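Local atomic coordinates of HD domain protein (Enterococcus faecalis, PDB entry 4LRL), a protein that probably hydrolyses deoxyribonucleoside triphosphates at a metal-bearing HD-domain site, under allosteric control by bound nucleotides. Residues Thr219-Gly224 / Val264-His269. Numbering follows the deposited sequence.
Sequences TGTEYG and VQVYFH. With TTP (thymidine-5'-triphosphate), chain S.
The closest approaches of Val266 to Thr219 and Thr221 are methyl to methyl. From CB of Val266 the side chain forks: CG1, anti to the backbone N (chi1 176°), runs tip to tip against CG2 of Thr219 at 4.0 Å, while CG2 leans obliquely onto CG2 of Thr221 at 3.8 Å. Each threonine sets its methyl nearest the valine, CG2 lying beside its own backbone N; OG1 of Thr219 bonds back to the carbonyl O of Asp215, a turn earlier in its helix, and takes a weak bond from OG1 of Thr221 at 3.4 Å.

Beside this small apolar patch lies the thymidine triphosphate. CG of Gln265 comes within 3.1 Å of the base atom O4, and its NE2 hydrogen-bonds OD2 of Asp254 of the third subunit. NE2 of His269 donates to the alpha-phosphate oxygen O2A at 2.8 Å, somewhat bent (143°) but at the ring edge; ND1 accepts from Val271 N, and with both nitrogens held the ring's rotation is fixed.

In the fold, the contact joins the loop leaving helix 206-219, which carries the metal ligand Asp207, to the end of helix 249-267, where His269 is the N-cap of helix 270-291 at a dTTP pocket, consistent with an allosteric site.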
# COMPACT_ATOMS: atom_id res chain seq x y z
N THR C 219 0.87 13.21 -4.05
CA THR C 219 2.09 13.70 -3.41
C THR C 219 2.97 12.55 -2.92
O THR C 219 4.19 12.69 -2.87
CB THR C 219 1.80 14.65 -2.23
OG1 THR C 219 1.01 13.96 -1.25
CG2 THR C 219 1.07 15.90 -2.70
N GLY C 220 2.35 11.42 -2.59
CA GLY C 220 3.07 10.25 -2.07
C GLY C 220 3.20 10.22 -0.56
O GLY C 220 3.97 9.43 -0.02
N THR C 221 2.44 11.07 0.14
CA THR C 221 2.34 11.03 1.60
C THR C 221 1.35 9.92 1.98
O THR C 221 0.35 10.16 2.64
CB THR C 221 1.90 12.39 2.22
OG1 THR C 221 0.55 12.67 1.87
CG2 THR C 221 2.77 13.53 1.73
N GLU C 222 1.67 8.70 1.56
CA GLU C 222 0.80 7.52 1.67
C GLU C 222 0.17 7.26 3.03
O GLU C 222 -0.80 6.50 3.13
CB GLU C 222 1.54 6.26 1.18
CG GLU C 222 2.98 6.10 1.68
CD GLU C 222 3.53 4.71 1.45
OE1 GLU C 222 2.77 3.73 1.66
OE2 GLU C 222 4.71 4.58 1.06
N TYR C 223 0.73 7.88 4.08
CA TYR C 223 0.22 7.67 5.44
C TYR C 223 -0.59 8.86 5.95
O TYR C 223 -1.08 8.85 7.09
CB TYR C 223 1.37 7.32 6.41
CG TYR C 223 1.96 5.95 6.16
CD1 TYR C 223 3.17 5.80 5.48
CD2 TYR C 223 1.31 4.79 6.59
CE1 TYR C 223 3.73 4.53 5.25
CE2 TYR C 223 1.85 3.52 6.37
CZ TYR C 223 3.06 3.40 5.69
OH TYR C 223 3.59 2.14 5.47
N GLY C 224 -0.76 9.87 5.09
CA GLY C 224 -1.69 10.97 5.36
C GLY C 224 -3.13 10.65 4.95
O GLY C 224 -3.88 11.56 4.59
N VAL C 264 -0.33 20.51 7.47
CA VAL C 264 1.01 20.82 7.99
C VAL C 264 2.16 20.34 7.10
O VAL C 264 3.19 21.01 7.01
CB VAL C 264 1.24 20.35 9.47
CG1 VAL C 264 0.31 21.08 10.42
CG2 VAL C 264 1.09 18.84 9.62
N GLN C 265 1.98 19.20 6.44
CA GLN C 265 3.05 18.57 5.66
C GLN C 265 3.03 18.98 4.20
O GLN C 265 4.08 19.05 3.56
CB GLN C 265 2.97 17.05 5.76
CG GLN C 265 3.45 16.50 7.09
CD GLN C 265 2.91 15.11 7.42
OE1 GLN C 265 2.53 14.34 6.52
NE2 GLN C 265 2.88 14.77 8.71
N VAL C 266 1.84 19.25 3.67
CA VAL C 266 1.71 19.52 2.25
C VAL C 266 1.24 20.95 1.95
O VAL C 266 2.03 21.75 1.45
CB VAL C 266 0.80 18.47 1.55
CG1 VAL C 266 0.58 18.81 0.06
CG2 VAL C 266 1.41 17.08 1.71
N TYR C 267 -0.01 21.26 2.28
CA TYR C 267 -0.60 22.53 1.89
C TYR C 267 0.17 23.74 2.42
O TYR C 267 0.24 24.76 1.74
CB TYR C 267 -2.10 22.61 2.28
CG TYR C 267 -2.95 21.44 1.78
CD1 TYR C 267 -3.98 20.93 2.56
CD2 TYR C 267 -2.71 20.84 0.54
CE1 TYR C 267 -4.76 19.86 2.13
CE2 TYR C 267 -3.48 19.77 0.11
CZ TYR C 267 -4.50 19.29 0.91
OH TYR C 267 -5.27 18.22 0.48
N PHE C 268 0.74 23.62 3.62
CA PHE C 268 1.43 24.74 4.25
C PHE C 268 2.93 24.78 3.97
O PHE C 268 3.64 25.60 4.54
CB PHE C 268 1.21 24.74 5.77
CG PHE C 268 -0.23 24.95 6.20
CD1 PHE C 268 -1.22 25.33 5.29
CD2 PHE C 268 -0.59 24.79 7.54
CE1 PHE C 268 -2.53 25.53 5.69
CE2 PHE C 268 -1.91 24.99 7.96
CZ PHE C 268 -2.88 25.36 7.03
N HIS C 269 3.41 23.89 3.09
CA HIS C 269 4.85 23.76 2.84
C HIS C 269 5.48 25.07 2.37
O HIS C 269 5.00 25.68 1.41
CB HIS C 269 5.16 22.66 1.83
CG HIS C 269 6.57 22.15 1.94
ND1 HIS C 269 7.65 22.88 1.50
CD2 HIS C 269 7.07 21.01 2.48
CE1 HIS C 269 8.76 22.20 1.76
NE2 HIS C 269 8.43 21.07 2.35
PA TTP S . 12.03 18.92 2.51
O1A TTP S . 13.19 19.29 1.63
O2A TTP S . 10.97 19.94 2.80
O3A TTP S . 12.54 18.35 3.94
PB TTP S . 13.78 17.34 4.25
O1B TTP S . 13.70 16.16 3.31
O2B TTP S . 13.72 17.01 5.73
O3B TTP S . 15.16 18.15 3.93
PG TTP S . 15.41 19.76 3.84
O1G TTP S . 16.90 19.88 4.15
O2G TTP S . 14.50 20.38 4.89
O3G TTP S . 15.10 20.18 2.42
O5' TTP S . 11.31 17.65 1.85
C5' TTP S . 11.85 16.94 0.74
C4' TTP S . 10.77 16.05 0.14
O4' TTP S . 10.09 15.37 1.20
C3' TTP S . 9.74 16.86 -0.63
O3' TTP S . 9.43 16.26 -1.88
C2' TTP S . 8.49 16.81 0.22
C1' TTP S . 8.68 15.59 1.11
N1 TTP S . 8.08 15.84 2.42
C2 TTP S . 7.14 14.92 2.98
O2 TTP S . 6.81 13.87 2.36
N3 TTP S . 6.59 15.17 4.19
C4 TTP S . 6.91 16.28 4.87
O4 TTP S . 6.38 16.48 5.99
C5 TTP S . 7.84 17.21 4.34
C5M TTP S . 8.23 18.47 5.08
C6 TTP S . 8.41 16.96 3.10